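Long-range contacts in beta-1,3-glucanosyltransferase (Rhizomucor miehei CAU432, PDB 4WTP), which belongs to glycoside hydrolase family 17 of carbohydrate-active enzymes and folds as a single-chain barrel of parallel strands surrounded by helices: residues G39-V44 and D260-S265; N67-F72 and L90-Y95; T140-L145 and K171-V176; V194-A199 and N244-D249; T224-A229 and V240-K245. All blocks are in the same frame, centred on the assembly; numbering follows the deposited sequence. Where two conformers were deposited one is given.

Contact 1 of 5, residues G39-V44 and D260-S265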
# COMPACT_ATOMS: atom_id res chain seq x y z
N GLY A 39 2.73 0.03 8.67
CA GLY A 39 3.30 0.91 7.65
C GLY A 39 2.21 1.73 7.02
O GLY A 39 1.03 1.47 7.24
N ILE A 40 2.60 2.75 6.25
CA ILE A 40 1.63 3.65 5.63
C ILE A 40 1.98 3.86 4.16
O ILE A 40 3.16 4.09 3.78
CB ILE A 40 1.57 5.02 6.36
CG1 ILE A 40 1.29 4.87 7.85
CG2 ILE A 40 0.45 5.87 5.81
CD1 ILE A 40 1.44 6.16 8.63
N ASN A 41 0.94 3.78 3.31
CA ASN A 41 1.07 4.06 1.91
C ASN A 41 1.36 5.54 1.67
O ASN A 41 0.71 6.39 2.27
CB ASN A 41 -0.20 3.64 1.18
CG ASN A 41 -0.31 2.13 1.08
OD1 ASN A 41 0.58 1.46 0.53
ND2 ASN A 41 -1.36 1.57 1.64
N TYR A 42 2.30 5.81 0.78
CA TYR A 42 2.76 7.17 0.52
C TYR A 42 2.62 7.50 -0.95
O TYR A 42 3.37 6.97 -1.77
CB TYR A 42 4.21 7.32 1.01
CG TYR A 42 4.82 8.65 0.68
CD1 TYR A 42 4.45 9.79 1.38
CD2 TYR A 42 5.75 8.78 -0.36
CE1 TYR A 42 5.01 11.03 1.09
CE2 TYR A 42 6.33 10.01 -0.67
CZ TYR A 42 5.97 11.12 0.08
OH TYR A 42 6.52 12.35 -0.21
N GLY A 43 1.68 8.38 -1.27
CA GLY A 43 1.39 8.71 -2.66
C GLY A 43 2.35 9.72 -3.23
O GLY A 43 2.86 10.57 -2.52
N VAL A 44 2.59 9.61 -4.54
CA VAL A 44 3.46 10.52 -5.27
C VAL A 44 2.69 11.24 -6.38
O VAL A 44 2.05 10.58 -7.20
CB VAL A 44 4.64 9.74 -5.87
CG1 VAL A 44 5.24 10.48 -7.06
CG2 VAL A 44 5.67 9.45 -4.79
N ASP A 260 -0.33 -7.87 9.14
CA ASP A 260 0.44 -6.70 8.72
C ASP A 260 -0.36 -5.87 7.72
O ASP A 260 -0.82 -6.40 6.70
CB ASP A 260 1.80 -7.09 8.10
CG ASP A 260 2.75 -7.79 9.06
OD1 ASP A 260 2.58 -7.67 10.29
OD2 ASP A 260 3.68 -8.42 8.53
N LEU A 261 -0.52 -4.58 8.03
CA LEU A 261 -1.35 -3.67 7.26
C LEU A 261 -0.59 -2.42 6.83
O LEU A 261 0.05 -1.76 7.68
CB LEU A 261 -2.55 -3.24 8.11
CG LEU A 261 -3.31 -1.99 7.66
CD1 LEU A 261 -4.03 -2.30 6.37
CD2 LEU A 261 -4.27 -1.52 8.75
N LEU A 262 -0.70 -2.06 5.56
CA LEU A 262 -0.25 -0.74 5.08
C LEU A 262 -1.51 0.11 4.92
O LEU A 262 -2.35 -0.17 4.04
CB LEU A 262 0.46 -0.88 3.73
CG LEU A 262 1.70 -1.77 3.75
CD1 LEU A 262 2.25 -1.92 2.33
CD2 LEU A 262 2.75 -1.24 4.74
N TYR A 263 -1.64 1.13 5.77
CA TYR A 263 -2.85 1.94 5.75
C TYR A 263 -2.84 2.93 4.57
O TYR A 263 -1.79 3.45 4.21
CB TYR A 263 -3.00 2.67 7.09
CG TYR A 263 -4.37 3.28 7.23
CD1 TYR A 263 -5.47 2.49 7.61
CD2 TYR A 263 -4.61 4.60 6.88
CE1 TYR A 263 -6.75 3.02 7.66
CE2 TYR A 263 -5.89 5.13 6.92
CZ TYR A 263 -6.94 4.33 7.30
OH TYR A 263 -8.23 4.83 7.30
N PHE A 264 -4.00 3.17 3.98
CA PHE A 264 -4.12 4.10 2.85
C PHE A 264 -4.91 5.33 3.28
O PHE A 264 -6.10 5.20 3.57
CB PHE A 264 -4.86 3.40 1.68
CG PHE A 264 -4.85 4.20 0.42
CD1 PHE A 264 -5.86 5.14 0.16
CD2 PHE A 264 -3.79 4.08 -0.48
CE1 PHE A 264 -5.83 5.92 -1.00
CE2 PHE A 264 -3.76 4.85 -1.63
CZ PHE A 264 -4.77 5.78 -1.89
N SER A 265 -4.30 6.51 3.33
CA SER A 265 -2.91 6.77 2.92
C SER A 265 -2.34 7.81 3.88
O SER A 265 -3.03 8.28 4.80
CB SER A 265 -2.89 7.34 1.48
OG SER A 265 -3.57 8.59 1.40

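Contact 2 of 5, residues N67-F72 and L90-Y95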
# COMPACT_ATOMS: atom_id res chain seq x y z
N ASN A 67 7.16 3.26 11.45
CA ASN A 67 8.53 3.25 10.99
C ASN A 67 8.65 2.75 9.56
O ASN A 67 9.77 2.43 9.13
CB ASN A 67 9.43 2.39 11.89
CG ASN A 67 10.87 2.83 11.83
OD1 ASN A 67 11.15 4.01 11.94
ND2 ASN A 67 11.79 1.88 11.63
N ARG A 68 7.56 2.72 8.80
CA ARG A 68 7.58 2.05 7.48
C ARG A 68 6.64 2.73 6.51
O ARG A 68 5.51 3.09 6.88
CB ARG A 68 7.18 0.60 7.67
CG ARG A 68 7.13 -0.21 6.41
CD ARG A 68 6.76 -1.65 6.70
NE ARG A 68 7.84 -2.41 7.34
CZ ARG A 68 7.85 -2.81 8.62
NH1 ARG A 68 8.86 -3.54 9.07
NH2 ARG A 68 6.89 -2.44 9.46
N VAL A 69 7.09 2.91 5.27
CA VAL A 69 6.26 3.49 4.21
C VAL A 69 6.23 2.58 3.00
O VAL A 69 7.00 1.60 2.91
CB VAL A 69 6.71 4.92 3.79
CG1 VAL A 69 6.67 5.86 4.97
CG2 VAL A 69 8.11 4.85 3.20
N ARG A 70 5.34 2.85 2.07
CA ARG A 70 5.25 2.10 0.85
C ARG A 70 5.06 3.03 -0.32
O ARG A 70 4.22 3.93 -0.27
CB ARG A 70 4.08 1.09 0.89
CG ARG A 70 3.83 0.28 -0.38
CD ARG A 70 2.96 1.03 -1.41
NE ARG A 70 2.59 0.19 -2.54
CZ ARG A 70 1.51 -0.58 -2.58
NH1 ARG A 70 1.25 -1.31 -3.66
NH2 ARG A 70 0.68 -0.63 -1.54
N THR A 71 5.85 2.81 -1.37
CA THR A 71 5.73 3.54 -2.65
C THR A 71 5.11 2.66 -3.71
O THR A 71 5.22 1.45 -3.66
CB THR A 71 7.11 4.07 -3.11
OG1 THR A 71 8.08 3.02 -3.02
CG2 THR A 71 7.54 5.20 -2.20
N PHE A 72 4.44 3.31 -4.69
CA PHE A 72 3.66 2.58 -5.68
C PHE A 72 4.35 2.24 -7.01
O PHE A 72 3.92 1.33 -7.71
CB PHE A 72 2.32 3.30 -5.97
CG PHE A 72 1.32 3.16 -4.84
CD1 PHE A 72 0.51 2.05 -4.76
CD2 PHE A 72 1.27 4.11 -3.83
CE1 PHE A 72 -0.40 1.91 -3.70
CE2 PHE A 72 0.38 3.99 -2.77
CZ PHE A 72 -0.46 2.89 -2.71
N LEU A 90 16.40 8.20 8.03
CA LEU A 90 15.54 8.31 9.22
C LEU A 90 15.43 7.01 9.98
O LEU A 90 14.75 6.94 11.01
CB LEU A 90 14.15 8.82 8.84
CG LEU A 90 14.13 10.21 8.21
CD1 LEU A 90 12.70 10.62 7.89
CD2 LEU A 90 14.79 11.21 9.15
N GLY A 91 16.11 5.97 9.49
CA GLY A 91 16.09 4.67 10.16
C GLY A 91 14.75 3.97 9.97
O GLY A 91 14.34 3.16 10.82
N MET A 92 14.07 4.32 8.88
CA MET A 92 12.77 3.73 8.55
C MET A 92 12.89 2.55 7.57
O MET A 92 13.94 2.36 6.95
CB MET A 92 11.81 4.80 7.99
CG MET A 92 11.55 6.02 8.90
SD MET A 92 10.49 7.34 8.20
CE MET A 92 8.86 6.57 8.43
N ARG A 93 11.81 1.78 7.42
CA ARG A 93 11.78 0.66 6.47
C ARG A 93 10.84 0.98 5.30
O ARG A 93 10.07 1.96 5.39
CB ARG A 93 11.28 -0.61 7.16
CG ARG A 93 11.80 -0.86 8.56
CD ARG A 93 13.14 -1.52 8.52
NE ARG A 93 13.15 -2.76 7.74
CZ ARG A 93 14.27 -3.42 7.44
NH1 ARG A 93 15.45 -2.95 7.82
NH2 ARG A 93 14.20 -4.54 6.73
N ILE A 94 10.83 0.14 4.26
CA ILE A 94 10.05 0.44 3.06
C ILE A 94 9.57 -0.81 2.34
O ILE A 94 10.31 -1.79 2.23
CB ILE A 94 10.84 1.38 2.10
CG1 ILE A 94 9.94 1.92 0.99
CG2 ILE A 94 12.11 0.74 1.55
CD1 ILE A 94 10.54 3.12 0.26
N TYR A 95 8.36 -0.77 1.77
CA TYR A 95 7.93 -1.73 0.75
C TYR A 95 8.01 -0.98 -0.57
O TYR A 95 7.46 0.13 -0.71
CB TYR A 95 6.47 -2.15 0.94
CG TYR A 95 6.27 -3.28 1.93
CD1 TYR A 95 6.42 -3.10 3.30
CD2 TYR A 95 5.87 -4.54 1.47
CE1 TYR A 95 6.22 -4.16 4.20
CE2 TYR A 95 5.66 -5.58 2.33
CZ TYR A 95 5.87 -5.40 3.68
OH TYR A 95 5.63 -6.44 4.55
O HOH W 1 13.31 5.44 12.82

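Contact 3 of 5, residues T140-L145 and K171-V176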
# COMPACT_ATOMS: atom_id res chain seq x y z
N THR A 140 -3.03 -8.07 -17.93
CA THR A 140 -2.44 -9.26 -18.51
C THR A 140 -3.16 -10.47 -17.92
O THR A 140 -4.01 -10.34 -17.03
CB THR A 140 -0.90 -9.32 -18.34
OG1 THR A 140 -0.40 -10.35 -19.19
CG2 THR A 140 -0.51 -9.63 -16.89
N ASP A 141 -2.81 -11.65 -18.43
CA ASP A 141 -3.42 -12.89 -17.99
C ASP A 141 -2.64 -13.44 -16.81
O ASP A 141 -1.47 -13.07 -16.60
CB ASP A 141 -3.43 -13.88 -19.16
CG ASP A 141 -2.02 -14.24 -19.63
OD1 ASP A 141 -1.44 -13.46 -20.41
OD2 ASP A 141 -1.48 -15.25 -19.16
N PRO A 142 -3.26 -14.34 -16.02
CA PRO A 142 -2.58 -14.92 -14.86
C PRO A 142 -1.22 -15.56 -15.13
O PRO A 142 -0.28 -15.32 -14.38
CB PRO A 142 -3.60 -15.94 -14.33
CG PRO A 142 -4.89 -15.31 -14.69
CD PRO A 142 -4.68 -14.76 -16.06
N GLN A 143 -1.10 -16.38 -16.18
CA GLN A 143 0.18 -17.04 -16.41
C GLN A 143 1.30 -16.03 -16.73
O GLN A 143 2.43 -16.19 -16.27
CB GLN A 143 0.10 -18.11 -17.52
CG GLN A 143 1.38 -18.92 -17.74
CD GLN A 143 1.63 -19.88 -16.61
OE1 GLN A 143 0.74 -20.64 -16.25
NE2 GLN A 143 2.83 -19.84 -16.04
N SER A 144 0.98 -15.03 -17.54
CA SER A 144 1.97 -13.97 -17.86
C SER A 144 2.41 -13.19 -16.62
O SER A 144 3.59 -12.90 -16.46
CB SER A 144 1.42 -13.02 -18.92
OG SER A 144 1.17 -13.72 -20.15
N LEU A 145 1.48 -12.88 -15.73
CA LEU A 145 1.85 -12.25 -14.49
C LEU A 145 2.72 -13.17 -13.63
O LEU A 145 3.75 -12.75 -13.11
CB LEU A 145 0.60 -11.79 -13.73
CG LEU A 145 0.92 -11.14 -12.39
CD1 LEU A 145 1.77 -9.88 -12.56
CD2 LEU A 145 -0.40 -10.80 -11.71
N LYS A 171 -8.99 -11.96 -6.79
CA LYS A 171 -8.03 -12.04 -7.91
C LYS A 171 -6.65 -12.59 -7.50
O LYS A 171 -5.60 -12.01 -7.78
CB LYS A 171 -7.85 -10.67 -8.53
CG LYS A 171 -9.01 -10.22 -9.39
CD LYS A 171 -9.25 -11.16 -10.55
CE LYS A 171 -10.26 -10.53 -11.48
NZ LYS A 171 -10.49 -11.40 -12.66
N PHE A 172 -6.67 -13.73 -6.84
CA PHE A 172 -5.44 -14.45 -6.49
C PHE A 172 -5.49 -15.89 -7.05
O PHE A 172 -5.66 -16.84 -6.30
CB PHE A 172 -5.22 -14.42 -4.99
CG PHE A 172 -4.69 -13.10 -4.50
CD1 PHE A 172 -3.32 -12.83 -4.57
CD2 PHE A 172 -5.56 -12.12 -3.98
CE1 PHE A 172 -2.81 -11.60 -4.12
CE2 PHE A 172 -5.04 -10.90 -3.54
CZ PHE A 172 -3.69 -10.65 -3.63
N PRO A 173 -5.36 -16.04 -8.37
CA PRO A 173 -5.41 -17.38 -8.98
C PRO A 173 -4.16 -18.17 -8.61
O PRO A 173 -3.08 -17.60 -8.39
CB PRO A 173 -5.43 -17.08 -10.47
CG PRO A 173 -4.70 -15.76 -10.57
CD PRO A 173 -5.16 -14.98 -9.38
N GLU A 174 -4.31 -19.49 -8.62
CA GLU A 174 -3.30 -20.39 -8.15
C GLU A 174 -1.97 -20.22 -8.87
O GLU A 174 -0.92 -20.28 -8.24
CB GLU A 174 -3.81 -21.83 -8.28
CG GLU A 174 -2.90 -22.85 -7.65
CD GLU A 174 -3.44 -24.26 -7.72
OE1 GLU A 174 -4.48 -24.51 -8.38
OE2 GLU A 174 -2.79 -25.14 -7.13
N VAL A 175 -2.00 -20.02 -10.19
CA VAL A 175 -0.75 -19.93 -10.94
C VAL A 175 0.09 -18.74 -10.50
O VAL A 175 1.32 -18.79 -10.53
CB VAL A 175 -0.96 -19.89 -12.46
CG1 VAL A 175 -1.41 -21.25 -12.96
CG2 VAL A 175 -1.94 -18.79 -12.88
N VAL A 176 -0.57 -17.65 -10.09
CA VAL A 176 0.12 -16.48 -9.55
C VAL A 176 0.62 -16.74 -8.12
O VAL A 176 1.80 -16.51 -7.81
CB VAL A 176 -0.78 -15.23 -9.59
CG1 VAL A 176 -0.16 -14.07 -8.83
CG2 VAL A 176 -1.04 -14.81 -11.04

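Contact 4 of 5, residues V194-A199 and N244-D249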
# COMPACT_ATOMS: atom_id res chain seq x y z
N VAL A 194 -20.56 -0.34 1.84
CA VAL A 194 -20.76 -0.89 3.20
C VAL A 194 -20.84 0.24 4.23
O VAL A 194 -19.99 1.15 4.24
CB VAL A 194 -19.63 -1.87 3.54
CG1 VAL A 194 -19.76 -2.41 4.96
CG2 VAL A 194 -19.62 -3.02 2.52
N THR A 195 -21.86 0.22 5.06
CA THR A 195 -22.01 1.27 6.08
C THR A 195 -20.84 1.18 7.06
O THR A 195 -20.32 0.10 7.34
CB THR A 195 -23.37 1.17 6.79
OG1 THR A 195 -23.60 2.35 7.58
CG2 THR A 195 -23.44 -0.07 7.69
N ILE A 196 -20.48 2.33 7.63
CA ILE A 196 -19.27 2.40 8.44
C ILE A 196 -19.20 1.36 9.58
O ILE A 196 -18.13 0.79 9.85
CB ILE A 196 -19.06 3.84 8.95
CG1 ILE A 196 -17.75 3.95 9.75
CG2 ILE A 196 -20.28 4.38 9.74
CD1 ILE A 196 -16.47 3.60 8.99
N ASP A 197 -20.31 1.11 10.27
CA ASP A 197 -20.26 0.21 11.43
C ASP A 197 -19.84 -1.20 11.06
O ASP A 197 -19.34 -1.96 11.91
CB ASP A 197 -21.63 0.17 12.13
CG ASP A 197 -21.97 1.43 12.84
OD1 ASP A 197 -21.10 2.31 12.97
OD2 ASP A 197 -23.12 1.53 13.32
N ASN A 198 -20.08 -1.56 9.80
CA ASN A 198 -19.79 -2.89 9.29
C ASN A 198 -18.48 -2.95 8.46
O ASN A 198 -18.12 -4.00 7.99
CB ASN A 198 -20.96 -3.37 8.38
CG ASN A 198 -22.36 -3.21 9.00
OD1 ASN A 198 -22.50 -2.94 10.18
ND2 ASN A 198 -23.39 -3.36 8.18
N ALA A 199 -17.79 -1.84 8.28
CA ALA A 199 -16.74 -1.78 7.28
C ALA A 199 -15.49 -2.60 7.64
O ALA A 199 -15.00 -3.39 6.81
CB ALA A 199 -16.39 -0.34 7.00
N ASN A 244 -12.14 8.37 11.15
CA ASN A 244 -11.60 8.09 12.49
C ASN A 244 -12.04 6.72 12.99
O ASN A 244 -11.22 5.95 13.48
CB ASN A 244 -12.07 9.20 13.44
CG ASN A 244 -11.28 9.20 14.74
OD1 ASN A 244 -10.06 9.15 14.73
ND2 ASN A 244 -12.00 9.29 15.84
N LYS A 245 -13.33 6.42 12.85
CA LYS A 245 -13.85 5.12 13.27
C LYS A 245 -13.20 3.98 12.47
O LYS A 245 -12.80 2.96 13.05
CB LYS A 245 -15.37 5.08 13.16
CG LYS A 245 -15.94 3.71 13.41
CD LYS A 245 -17.45 3.71 13.58
CE LYS A 245 -17.99 2.29 13.70
NZ LYS A 245 -17.28 1.37 14.64
N TYR A 246 -13.11 4.14 11.15
CA TYR A 246 -12.56 3.09 10.30
C TYR A 246 -11.11 2.84 10.67
O TYR A 246 -10.67 1.71 10.83
CB TYR A 246 -12.66 3.47 8.82
CG TYR A 246 -12.34 2.29 7.91
CD1 TYR A 246 -13.18 1.18 7.89
CD2 TYR A 246 -11.19 2.26 7.12
CE1 TYR A 246 -12.91 0.09 7.05
CE2 TYR A 246 -10.91 1.19 6.28
CZ TYR A 246 -11.76 0.10 6.28
OH TYR A 246 -11.53 -0.99 5.46
N LEU A 247 -10.34 3.92 10.84
CA LEU A 247 -8.94 3.82 11.25
C LEU A 247 -8.82 3.04 12.57
O LEU A 247 -8.04 2.08 12.67
CB LEU A 247 -8.38 5.24 11.42
CG LEU A 247 -6.96 5.31 11.92
CD1 LEU A 247 -5.99 4.66 10.94
CD2 LEU A 247 -6.59 6.77 12.19
N HIS A 248 -9.60 3.46 13.57
CA HIS A 248 -9.52 2.76 14.87
C HIS A 248 -9.88 1.30 14.73
O HIS A 248 -9.20 0.45 15.30
CB HIS A 248 -10.47 3.42 15.86
CG HIS A 248 -10.08 4.82 16.26
ND1 HIS A 248 -10.74 5.53 17.20
CD2 HIS A 248 -9.07 5.63 15.80
CE1 HIS A 248 -10.18 6.73 17.33
NE2 HIS A 248 -9.14 6.79 16.50
N ASP A 249 -10.95 1.00 14.01
CA ASP A 249 -11.45 -0.37 13.92
C ASP A 249 -10.50 -1.26 13.15
O ASP A 249 -10.24 -2.38 13.58
CB ASP A 249 -12.82 -0.44 13.23
CG ASP A 249 -13.93 0.18 14.04
OD1 ASP A 249 -13.73 0.47 15.24
OD2 ASP A 249 -15.02 0.36 13.47
O HOH W 2 -15.80 -0.40 10.89
O HOH W 3 -18.68 -1.10 14.43

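Contact 5 of 5, residues T224-A229 and V240-K245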
# COMPACT_ATOMS: atom_id res chain seq x y z
N THR A 224 -6.08 -0.27 2.59
CA THR A 224 -7.48 -0.01 2.92
C THR A 224 -7.51 1.35 3.61
O THR A 224 -6.49 1.80 4.16
CB THR A 224 -8.09 -1.08 3.83
OG1 THR A 224 -9.51 -0.90 3.80
CG2 THR A 224 -7.64 -0.93 5.28
N GLY A 225 -8.65 2.01 3.55
CA GLY A 225 -8.81 3.34 4.12
C GLY A 225 -10.23 3.82 3.90
O GLY A 225 -11.05 3.09 3.33
N TRP A 226 -10.52 5.06 4.29
CA TRP A 226 -11.87 5.58 4.30
C TRP A 226 -11.75 7.09 4.15
O TRP A 226 -10.96 7.73 4.87
CB TRP A 226 -12.58 5.24 5.62
CG TRP A 226 -14.05 5.53 5.59
CD1 TRP A 226 -14.67 6.78 5.70
CD2 TRP A 226 -15.11 4.56 5.36
NE1 TRP A 226 -16.04 6.60 5.62
CE2 TRP A 226 -16.36 5.29 5.42
CE3 TRP A 226 -15.15 3.19 5.18
CZ2 TRP A 226 -17.58 4.67 5.27
CZ3 TRP A 226 -16.39 2.58 4.99
CH2 TRP A 226 -17.58 3.30 5.05
N PRO A 227 -12.56 7.72 3.28
CA PRO A 227 -12.42 9.16 3.03
C PRO A 227 -13.14 10.02 4.07
O PRO A 227 -14.20 9.68 4.61
CB PRO A 227 -13.07 9.33 1.65
CG PRO A 227 -14.15 8.30 1.64
CD PRO A 227 -13.54 7.11 2.37
N SER A 228 -12.54 11.18 4.34
CA SER A 228 -13.14 12.09 5.33
C SER A 228 -14.12 13.12 4.76
O SER A 228 -14.78 13.81 5.51
CB SER A 228 -12.06 12.83 6.10
OG SER A 228 -11.25 13.59 5.22
N ALA A 229 -14.19 13.22 3.43
CA ALA A 229 -15.10 14.19 2.77
C ALA A 229 -15.30 13.76 1.35
O ALA A 229 -14.62 12.85 0.85
CB ALA A 229 -14.55 15.61 2.84
N VAL A 240 -15.23 12.92 8.69
CA VAL A 240 -14.05 12.78 9.56
C VAL A 240 -14.34 11.75 10.67
O VAL A 240 -13.47 10.97 11.01
CB VAL A 240 -13.58 14.12 10.16
CG1 VAL A 240 -13.24 15.12 9.06
CG2 VAL A 240 -14.64 14.69 11.10
N GLU A 241 -15.56 11.75 11.19
CA GLU A 241 -15.89 10.81 12.25
C GLU A 241 -15.80 9.38 11.71
O GLU A 241 -15.36 8.48 12.42
CB GLU A 241 -17.29 11.09 12.81
CG GLU A 241 -18.44 10.29 12.19
CD GLU A 241 -19.78 10.42 12.94
OE1 GLU A 241 -20.20 9.46 13.64
OE2 GLU A 241 -20.44 11.48 12.83
N ASN A 242 -16.22 9.18 10.46
CA ASN A 242 -16.19 7.84 9.85
C ASN A 242 -14.78 7.42 9.51
O ASN A 242 -14.43 6.26 9.72
CB ASN A 242 -17.15 7.71 8.66
CG ASN A 242 -18.59 7.66 9.09
OD1 ASN A 242 -18.91 7.63 10.29
ND2 ASN A 242 -19.48 7.64 8.10
N GLU A 243 -13.94 8.33 8.99
CA GLU A 243 -12.55 7.96 8.76
C GLU A 243 -11.90 7.58 10.10
O GLU A 243 -11.16 6.62 10.18
CB GLU A 243 -11.74 9.05 8.06
CG GLU A 243 -10.32 8.57 7.80
CD GLU A 243 -9.38 9.57 7.17
OE1 GLU A 243 -9.71 10.77 7.03
OE2 GLU A 243 -8.25 9.14 6.84
N ASN A 244 -12.14 8.37 11.15
CA ASN A 244 -11.60 8.09 12.49
C ASN A 244 -12.04 6.72 12.99
O ASN A 244 -11.22 5.95 13.48
CB ASN A 244 -12.07 9.20 13.44
CG ASN A 244 -11.28 9.20 14.74
OD1 ASN A 244 -10.06 9.15 14.73
ND2 ASN A 244 -12.00 9.29 15.84
N LYS A 245 -13.33 6.42 12.85
CA LYS A 245 -13.85 5.12 13.27
C LYS A 245 -13.20 3.98 12.47
O LYS A 245 -12.80 2.96 13.05
CB LYS A 245 -15.37 5.08 13.16
CG LYS A 245 -15.94 3.71 13.41
CD LYS A 245 -17.45 3.71 13.58
CE LYS A 245 -17.99 2.29 13.70
NZ LYS A 245 -17.28 1.37 14.64

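Contact 1 of 5, residues G39-V44 and D260-S265
G39 packs against L262 where the first and last barrel strands run side by side in parallel, and this half of the contact is tight. L262 CD2 lies 3.7 Å from G39 CA, where the glycine offers no side chain to hold it off. Y263 N donates to G39 O at 3.1 Å, and N41 N returns the bond to Y263 O at 2.9 Å, nearly straight (166°). The N41 side chain crosses that of L262 at about a right angle. Its CG stands anti to the carbonyl carbon (chi1 -73°), which sets the amide beside its own backbone N, where ND2 adds a weak bond of 3.2 Å to Y263 O. I40 and Y263 leave from the other face, where I40 touches helix 52-62 and Y263 helix 240-256. The ends are looser. At one, G39 N reaches L261 O by a weak bond of 3.4 Å, near partly exposed D260. At the other, F264, partly exposed, offers CD2 to N41 CB at 4.0 Å, obliquely, and the cis peptide before S265 turns the chain. R70 donates to N41 OD1 and S222 O accepts from ND2, so the buried amide has polar partners at both ends, which should fix its rotation.

Contact 2 of 5, residues N67-F72 and L90-Y95
R68 brings CD up to the edge of the Y95 ring, in its plane, 3.6 Å from CE1. A bend at chi3 (-73°) then turns the guanidinium away from this edge and past R93, NE standing 3.9 Å from R93 CB. The two guanidinium planes are 75° apart, unstacked, with R68 NH1 4.6 Å from R93 NE. On the sheet's other face V69 CG2 meets I94 CG1 at 4.1 Å. Backbone bonds alternate between parallel strands 68-71 and 93-95, as from Y95 N to V69 O. Ahead of the strands, N67 ND2 gives G91 O a bond of 3.0 Å on a lone pair in the carbonyl plane. G91 ends helix 79-90 in a Schellman motif, so this bond ties the helix terminus to the residue before strand 68-71, first strand of the same beta-alpha-beta unit. D126 takes R68 NE on one carboxylate oxygen and R93 NH2 on the other, and Y38 O accepts from R68 NH2; the shared carboxylate probably offsets the two positive charges.

Contact 3 of 5, residues T140-L145 and K171-V176
P142 is the bump of this interface, its CB fitting the notch between P173 and V175 at the start of the short helix 174-177. P173 CG forms one wall of the notch, 3.9 Å from P142 CB. The other wall is V175 CG2, at 3.6 Å in one of its two modelled conformers. The proline side chains cross at about a right angle, P173 CG resting against the CB-CG side of P142. V176 supplies the answering bump: its CG2 rests 3.5 Å from P142 O and 4.1 Å from L145 CD2, filling the dip between the first turn's carbonyl and the leucine. Nearer the surface Q143 folds back at chi2 (72°), which sets OE1 beside V175 CG1 in that same conformer while N147 accepts from its NE2. No hydrogen bond joins the two sides. The P142 side is steadied by the N-cap D141, whose OD2 receives S144 N at 3.0 Å from above the carboxylate plane and whose OD1 accepts from S144 OG. Behind the contact, V176 touches T165 of strand 163-167 while L145 reaches L135 and I100, so the starts of helices 142-156 and 174-177 meet close to this strand at the barrel's rim.

Contact 4 of 5, residues V194-A199 and N244-D249
K245 crosses over I196 and D197, and its chain can be followed outward from helix 240-256. CB leads off with CG anti to the backbone N (chi1 173°), aiming the chain at helix 196-212. CG comes within 4.1 Å of I196 CG1, and CD lies closer to that same atom, at 3.8 Å. CE then passes 3.2 Å from D197 OD1, the two side chains crossing at about a right angle. A final turn (chi4 48°) carries NZ away from D197 and onto the syn lone pair of D249 OD2, a salt bridge of 2.7 Å along its own helix. A water accepts from NZ and donates to D197 O; a second water donates to both I196 O and D249 OD2. Beneath this polar layer I196 CD1 packs 3.8 Å from Y246 CB, and A199 CB approaches Y246 CE1 obliquely at 3.5 Å. Y246 OH is hydrogen-bonded to T224 OG1. An apolar base under a hydrated, charged rim joins two outer helices here, as befits the helical layer of a beta/alpha barrel.

Contact 5 of 5, residues T224-A229 and V240-K245
W226 and N242 lie side by side and point the same way, with indole NE1 3.4 Å from N242 CB and the ring and amide planes 82° apart. N242 O stands over one face of the indole. E243 fills the next place along: its CG, anti to the backbone N (chi1 -178°), comes 3.1 Å from W226 O, and the extended chain carries OE1 onward to S228 CB at 3.3 Å. V240 CG1 closes the row against S228 CB at 3.9 Å. No hydrogen bond passes directly between residues 224-229 and 240-245, so outside partners link them. V237 O accepts from both W226 NE1 and N242 ND2, which sets indole and amide in fixed relation. K289 NZ makes a salt bridge with E243 OE1 and a hydrogen bond with S228 OG, linking a buried carboxylate and a buried hydroxyl through one cation; its charge would help keep E243 ionised. Farther out, the rings of Y190 (edge-to-face) and Y246 (planes at about 40°) meet the indole, which, in the loop that follows strand 219-223, also touches A199 of helix 196-212 and so sits where that helix and the start of helix 240-256 come together.

Overall arrangement
Contact 1 pairs the first strand of the barrel with the last, and the other four are nested within the chain it encloses. Within it contact 2 closes before contact 3 opens, and contact 3 before contacts 4 and 5, which end on one stretch of helix. Contact 2, its centre about 9 Å from that of contact 1, continues the same sheet, strands 39-41 and 68-71 being neighbours. Contacts 4 and 5, centres about 7 Å apart, share helix 240-256, and Y263 of contact 1 packs against both. Contact 3 stands alone on the rim, its centre about 24 Å from that of contact 1. Together they illustrate a barrel held by strand pairing inside and helix packing outside.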